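Local atomic coordinates of D-alanyl transferase DltD (Enterococcus faecium TX0133A04, PDB entry 6PFX), a protein that probably takes part in the D-alanylation of lipoteichoic acid in the Gram-positive cell wall. Residues D115-Y120 and S151-N156; Y127-S132 and Q164-G169. One frame throughout, in Å; residues are numbered along the deposited sequence.

Overall arrangement
Followed from the N terminus, the chain passes through strand 97-101 of the parallel sheet and then helix 114-120, where contact 1 begins; helix 123-132 follows at once and supplies the first half of contact 2. After helix 138-147 the chain returns: helix 151-154 closes contact 1 and helix 157-167, next in sequence, closes contact 2. The two loops therefore cross, their segments alternating, and each brings one of two successive helices against one of a later successive pair. The centres of the two contacts lie about 17 Å apart on the same side of the chain's centre. A probable hydrogen bond from Asn156 to Tyr127 joins the two contacts within this helical part of the SGNH-hydrolase-like fold.

Contact 1: residues D115-Y120 and S151-N156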
loop_
_atom_site.group_PDB
_atom_site.type_symbol
_atom_site.label_atom_id
_atom_site.label_comp_id
_atom_site.label_asym_id
_atom_site.label_seq_id
_atom_site.Cartn_x
_atom_site.Cartn_y
_atom_site.Cartn_z
ATOM N N ASP A 115 -7.345 13.190 8.243
ATOM C CA ASP A 115 -8.563 12.757 7.570
ATOM C C ASP A 115 -8.427 11.341 7.020
ATOM O O ASP A 115 -9.389 10.564 7.042
ATOM C CB ASP A 115 -8.884 13.777 6.480
ATOM C CG ASP A 115 -8.689 15.219 6.960
ATOM O OD1 ASP A 115 -7.524 15.619 7.221
ATOM O OD2 ASP A 115 -9.700 15.943 7.095
ATOM N N TYR A 116 -7.231 10.976 6.539
ATOM C CA TYR A 116 -7.011 9.632 6.011
ATOM C C TYR A 116 -6.940 8.619 7.144
ATOM O O TYR A 116 -7.548 7.544 7.072
ATOM C CB TYR A 116 -5.720 9.598 5.185
ATOM C CG TYR A 116 -5.800 10.330 3.852
ATOM C CD1 TYR A 116 -7.014 10.514 3.203
ATOM C CD2 TYR A 116 -4.657 10.827 3.240
ATOM C CE1 TYR A 116 -7.084 11.179 1.979
ATOM C CE2 TYR A 116 -4.721 11.500 2.026
ATOM C CZ TYR A 116 -5.934 11.667 1.404
ATOM O OH TYR A 116 -5.995 12.327 0.199
ATOM N N PHE A 117 -6.194 8.947 8.204
ATOM C CA PHE A 117 -6.118 8.050 9.348
ATOM C C PHE A 117 -7.515 7.737 9.870
ATOM O O PHE A 117 -7.848 6.575 10.141
ATOM C CB PHE A 117 -5.269 8.662 10.460
ATOM C CG PHE A 117 -5.302 7.855 11.721
ATOM C CD1 PHE A 117 -4.465 6.770 11.883
ATOM C CD2 PHE A 117 -6.212 8.148 12.712
ATOM C CE1 PHE A 117 -4.522 6.003 13.024
ATOM C CE2 PHE A 117 -6.268 7.386 13.862
ATOM C CZ PHE A 117 -5.426 6.312 14.013
ATOM N N ASN A 118 -8.350 8.774 10.011
ATOM C CA ASN A 118 -9.675 8.602 10.597
ATOM C C ASN A 118 -10.556 7.691 9.750
ATOM O O ASN A 118 -11.363 6.926 10.289
ATOM C CB ASN A 118 -10.355 9.962 10.778
ATOM C CG ASN A 118 -9.702 10.808 11.854
ATOM O OD1 ASN A 118 -8.933 10.312 12.675
ATOM N ND2 ASN A 118 -10.015 12.100 11.855
ATOM N N THR A 119 -10.427 7.761 8.421
ATOM C CA THR A 119 -11.277 6.943 7.562
ATOM C C THR A 119 -11.063 5.455 7.809
ATOM O O THR A 119 -12.020 4.670 7.792
ATOM C CB THR A 119 -11.013 7.265 6.092
ATOM O OG1 THR A 119 -11.367 8.625 5.839
ATOM C CG2 THR A 119 -11.822 6.348 5.184
ATOM N N TYR A 120 -9.819 5.041 8.027
ATOM C CA TYR A 120 -9.496 3.629 8.152
ATOM C C TYR A 120 -9.224 3.192 9.576
ATOM O O TYR A 120 -9.050 1.990 9.810
ATOM C CB TYR A 120 -8.314 3.285 7.246
ATOM C CG TYR A 120 -8.652 3.523 5.804
ATOM C CD1 TYR A 120 -9.304 2.544 5.065
ATOM C CD2 TYR A 120 -8.355 4.731 5.187
ATOM C CE1 TYR A 120 -9.633 2.746 3.742
ATOM C CE2 TYR A 120 -8.687 4.949 3.855
ATOM C CZ TYR A 120 -9.327 3.947 3.144
ATOM O OH TYR A 120 -9.665 4.126 1.824
ATOM N N SER A 151 -6.735 12.598 17.449
ATOM C CA SER A 151 -7.833 12.909 18.358
ATOM C C SER A 151 -8.862 11.791 18.414
ATOM O O SER A 151 -9.456 11.551 19.472
ATOM C CB SER A 151 -8.483 14.229 17.943
ATOM O OG SER A 151 -7.555 15.289 18.070
ATOM N N LYS A 152 -9.091 11.093 17.299
ATOM C CA LYS A 152 -10.080 10.023 17.311
ATOM C C LYS A 152 -9.699 8.943 18.313
ATOM O O LYS A 152 -10.574 8.351 18.953
ATOM C CB LYS A 152 -10.234 9.429 15.912
ATOM C CG LYS A 152 -11.499 8.607 15.732
ATOM C CD LYS A 152 -11.870 8.486 14.263
ATOM C CE LYS A 152 -13.327 8.083 14.098
ATOM N NZ LYS A 152 -13.733 7.999 12.667
ATOM N N VAL A 153 -8.402 8.680 18.472
ATOM C CA VAL A 153 -7.951 7.714 19.470
ATOM C C VAL A 153 -8.157 8.266 20.874
ATOM O O VAL A 153 -8.595 7.546 21.781
ATOM C CB VAL A 153 -6.479 7.352 19.197
ATOM C CG1 VAL A 153 -5.873 6.566 20.363
ATOM C CG2 VAL A 153 -6.354 6.571 17.895
ATOM N N LYS A 154 -7.857 9.557 21.068
ATOM C CA LYS A 154 -7.982 10.208 22.365
ATOM C C LYS A 154 -9.426 10.270 22.857
ATOM O O LYS A 154 -9.652 10.448 24.061
ATOM C CB LYS A 154 -7.443 11.648 22.289
ATOM C CG LYS A 154 -5.974 11.812 21.882
ATOM C CD LYS A 154 -5.001 11.260 22.920
ATOM C CE LYS A 154 -5.116 11.979 24.260
ATOM N NZ LYS A 154 -4.035 11.592 25.211
ATOM N N GLU A 155 -10.409 10.150 21.960
ATOM C CA GLU A 155 -11.796 10.097 22.396
ATOM C C GLU A 155 -12.042 8.943 23.357
ATOM O O GLU A 155 -13.006 8.977 24.131
ATOM C CB GLU A 155 -12.724 9.868 21.204
ATOM C CG GLU A 155 -12.777 10.984 20.190
ATOM C CD GLU A 155 -13.642 10.609 18.993
ATOM O OE1 GLU A 155 -14.388 9.608 19.080
ATOM O OE2 GLU A 155 -13.570 11.300 17.962
ATOM N N ASN A 156 -11.199 7.916 23.297
ATOM C CA ASN A 156 -11.369 6.669 24.041
ATOM C C ASN A 156 -10.400 6.689 25.215
ATOM O O ASN A 156 -9.212 6.402 25.054
ATOM C CB ASN A 156 -11.061 5.513 23.094
ATOM C CG ASN A 156 -11.403 4.161 23.675
ATOM O OD1 ASN A 156 -11.399 3.967 24.890
ATOM N ND2 ASN A 156 -11.695 3.208 22.799
HETATM O O HOH W 1 -7.901 11.842 14.692
HETATM O O HOH W 2 -12.725 4.992 11.401
#
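Asn118 and Lys152 meet with the aliphatic part of the lysine laid across the amide. The carbonyl oxygen does most of the touching: Asn118 OD1 lies 3.6 Å from Lys152 CB, while Lys152 CD comes within 4.0 Å of Asn118 CG. With CG anti to the backbone N of Lys152 (chi1 -163°) and the chain extended beyond it, the lysine runs past the amide and carries NZ toward the backbone carbonyl of Asn118.

Two waters bridge the segments. One donates to Asn118 OD1 at 2.7 Å and accepts from Lys152 N at 3.0 Å, so the side-chain amide is coupled to the backbone of helix 151-154. The other donates to Asn118 O at 2.6 Å and receives a weak bond from Lys152 NZ.

Beside this polar half, Phe117 offers Val153 its ring edge, with CG2 of the valine near the ring plane and 4.0 Å from Phe117 CZ. The two side chains are at about a right angle. Phe117 has its CG anti to the backbone N (chi1 173°), which turns the ring's far end closer to the second helix than the start of its side chain would suggest.

Further out, the Phe117 ring stacks with Phe150 and touches Leu80 of helix 79-89, whereas Val153 rests on Leu159 and Leu163 of helix 157-167. The contact thus joins helix 114-120 to the short helix 151-154, with a buried apolar side and a more exposed polar one.

Chemically, the lysine serves twice, its methylenes packing on the amide and its ammonium group linked only weakly, through a water, to the carbonyl of Asn118. The polar half is thus joined largely by way of water, whereas Phe117 and Val153 meet directly.

Contact 2: residues Y127-S132 and Q164-G169; sequences YDWLFS and QTIKKG
Trp129 and Leu130 of helix 123-132 face Ile166 of helix 157-167 in a small, wholly apolar helix-helix contact within the helical part of this SGNH-hydrolase-like fold. Trp129 comes first: the far end of its indole, CH2, approaches Ile166 CD1 obliquely at 4.4 Å. At the other end of the ring system, NE1 is hydrogen-bonded to Asp140, which anchors the indole beside helix 138-147, where it also touches Leu143 and Leu147.

Leu130, the next residue, makes the tighter approach. Its CD2 lies over one face of the Trp129 ring, 3.6 Å above the plane and offset toward the rim, so the leucine branch touches both its own neighbour and the isoleucine across the contact. With CG1 anti to the carbonyl carbon of Ile166 (chi1 -64°) and CD1 extended beyond it, the CG1-CD1 branch of Ile166 reaches toward helix 123-132. Leu159 and Ile162 further pack against Leu130.

At the end of the helix, Ser132 turns its hydroxyl back to Trp129 O, the OG donating in the carbonyl plane on a lone pair at 2.6 Å. The same oxygen also accepts from Ser132 N. Helix 157-167 finishes in a Schellman motif, in which Gly169 has a positive phi of 92°. Between the two helices, Leu130 CD2 and Ile166 CD1 stand 3.4 Å apart, closer than usual for two methyl groups.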
loop_
_atom_site.group_PDB
_atom_site.type_symbol
_atom_site.label_atom_id
_atom_site.label_comp_id
_atom_site.label_asym_id
_atom_site.label_seq_id
_atom_site.Cartn_x
_atom_site.Cartn_y
_atom_site.Cartn_z
ATOM N N TYR A 127 -7.660 -3.175 18.843
ATOM C CA TYR A 127 -7.808 -4.088 19.967
ATOM C C TYR A 127 -7.196 -5.447 19.645
ATOM O O TYR A 127 -6.588 -6.085 20.515
ATOM C CB TYR A 127 -9.286 -4.241 20.327
ATOM C CG TYR A 127 -9.979 -3.010 20.875
ATOM C CD1 TYR A 127 -9.304 -1.810 21.045
ATOM C CD2 TYR A 127 -11.322 -3.063 21.233
ATOM C CE1 TYR A 127 -9.942 -0.704 21.543
ATOM C CE2 TYR A 127 -11.964 -1.958 21.748
ATOM C CZ TYR A 127 -11.269 -0.782 21.889
ATOM O OH TYR A 127 -11.894 0.333 22.380
ATOM N N ASP A 128 -7.339 -5.903 18.396
ATOM C CA ASP A 128 -6.658 -7.121 17.980
ATOM C C ASP A 128 -5.181 -7.061 18.356
ATOM O O ASP A 128 -4.617 -8.015 18.903
ATOM C CB ASP A 128 -6.748 -7.298 16.460
ATOM C CG ASP A 128 -8.088 -7.848 15.979
ATOM O OD1 ASP A 128 -8.876 -8.382 16.785
ATOM O OD2 ASP A 128 -8.338 -7.737 14.759
ATOM N N TRP A 129 -4.533 -5.940 18.030
ATOM C CA TRP A 129 -3.116 -5.766 18.324
ATOM C C TRP A 129 -2.865 -5.820 19.821
ATOM O O TRP A 129 -2.007 -6.574 20.291
ATOM C CB TRP A 129 -2.670 -4.428 17.740
ATOM C CG TRP A 129 -1.445 -3.843 18.347
ATOM C CD1 TRP A 129 -0.203 -4.415 18.419
ATOM C CD2 TRP A 129 -1.323 -2.539 18.934
ATOM N NE1 TRP A 129 0.676 -3.547 19.031
ATOM C CE2 TRP A 129 0.011 -2.393 19.357
ATOM C CE3 TRP A 129 -2.216 -1.486 19.151
ATOM C CZ2 TRP A 129 0.476 -1.233 19.983
ATOM C CZ3 TRP A 129 -1.751 -0.335 19.775
ATOM C CH2 TRP A 129 -0.419 -0.221 20.181
ATOM N N LEU A 130 -3.637 -5.057 20.594
ATOM C CA LEU A 130 -3.413 -5.000 22.033
ATOM C C LEU A 130 -3.536 -6.377 22.674
ATOM O O LEU A 130 -2.730 -6.738 23.539
ATOM C CB LEU A 130 -4.396 -4.030 22.684
ATOM C CG LEU A 130 -4.221 -2.558 22.325
ATOM C CD1 LEU A 130 -5.331 -1.707 22.929
ATOM C CD2 LEU A 130 -2.882 -2.026 22.781
ATOM N N PHE A 131 -4.560 -7.147 22.298
ATOM C CA PHE A 131 -4.746 -8.478 22.874
ATOM C C PHE A 131 -3.741 -9.484 22.333
ATOM O O PHE A 131 -3.570 -10.544 22.947
ATOM C CB PHE A 131 -6.189 -8.953 22.660
ATOM C CG PHE A 131 -7.193 -8.252 23.544
ATOM C CD1 PHE A 131 -7.346 -8.613 24.877
ATOM C CD2 PHE A 131 -7.980 -7.233 23.051
ATOM C CE1 PHE A 131 -8.262 -7.956 25.695
ATOM C CE2 PHE A 131 -8.895 -6.580 23.867
ATOM C CZ PHE A 131 -9.037 -6.946 25.183
ATOM N N SER A 132 -3.055 -9.156 21.232
ATOM C CA SER A 132 -2.044 -10.026 20.647
ATOM C C SER A 132 -0.683 -9.859 21.305
ATOM O O SER A 132 0.143 -10.777 21.231
ATOM C CB SER A 132 -1.871 -9.707 19.152
ATOM O OG SER A 132 -1.003 -8.596 18.930
ATOM N N GLN A 164 -0.686 4.836 26.752
ATOM C CA GLN A 164 0.347 5.494 27.552
ATOM C C GLN A 164 1.248 4.481 28.265
ATOM O O GLN A 164 2.461 4.686 28.380
ATOM C CB GLN A 164 -0.297 6.452 28.557
ATOM C CG GLN A 164 -0.971 7.678 27.937
ATOM C CD GLN A 164 0.017 8.672 27.350
ATOM O OE1 GLN A 164 1.228 8.438 27.338
ATOM N NE2 GLN A 164 -0.500 9.791 26.853
ATOM N N THR A 165 0.672 3.384 28.760
ATOM C CA THR A 165 1.471 2.328 29.382
ATOM C C THR A 165 2.464 1.732 28.389
ATOM O O THR A 165 3.648 1.557 28.704
ATOM C CB THR A 165 0.519 1.260 29.922
ATOM O OG1 THR A 165 -0.320 1.838 30.934
ATOM C CG2 THR A 165 1.271 0.090 30.509
ATOM N N ILE A 166 1.992 1.413 27.181
ATOM C CA ILE A 166 2.849 0.833 26.151
ATOM C C ILE A 166 3.919 1.821 25.712
ATOM O O ILE A 166 5.078 1.449 25.491
ATOM C CB ILE A 166 1.989 0.349 24.963
ATOM C CG1 ILE A 166 1.079 -0.781 25.436
ATOM C CG2 ILE A 166 2.897 -0.027 23.809
ATOM C CD1 ILE A 166 -0.021 -1.151 24.461
ATOM N N LYS A 167 3.548 3.092 25.563
ATOM C CA LYS A 167 4.524 4.104 25.173
ATOM C C LYS A 167 5.700 4.139 26.140
ATOM O O LYS A 167 6.850 4.329 25.725
ATOM C CB LYS A 167 3.841 5.468 25.107
ATOM C CG LYS A 167 4.782 6.624 24.838
ATOM C CD LYS A 167 3.992 7.889 24.581
ATOM C CE LYS A 167 4.912 9.093 24.470
ATOM N NZ LYS A 167 4.189 10.297 23.982
ATOM N N LYS A 168 5.430 3.958 27.435
ATOM C CA LYS A 168 6.469 3.916 28.452
ATOM C C LYS A 168 7.237 2.601 28.472
ATOM O O LYS A 168 8.130 2.443 29.311
ATOM C CB LYS A 168 5.856 4.120 29.842
ATOM C CG LYS A 168 5.369 5.518 30.139
ATOM C CD LYS A 168 4.910 5.637 31.603
ATOM C CE LYS A 168 6.076 5.491 32.592
ATOM N NZ LYS A 168 5.671 5.717 34.017
ATOM N N GLY A 169 6.890 1.652 27.605
ATOM C CA GLY A 169 7.610 0.404 27.490
ATOM C C GLY A 169 7.082 -0.724 28.339
ATOM O O GLY A 169 7.749 -1.759 28.446
#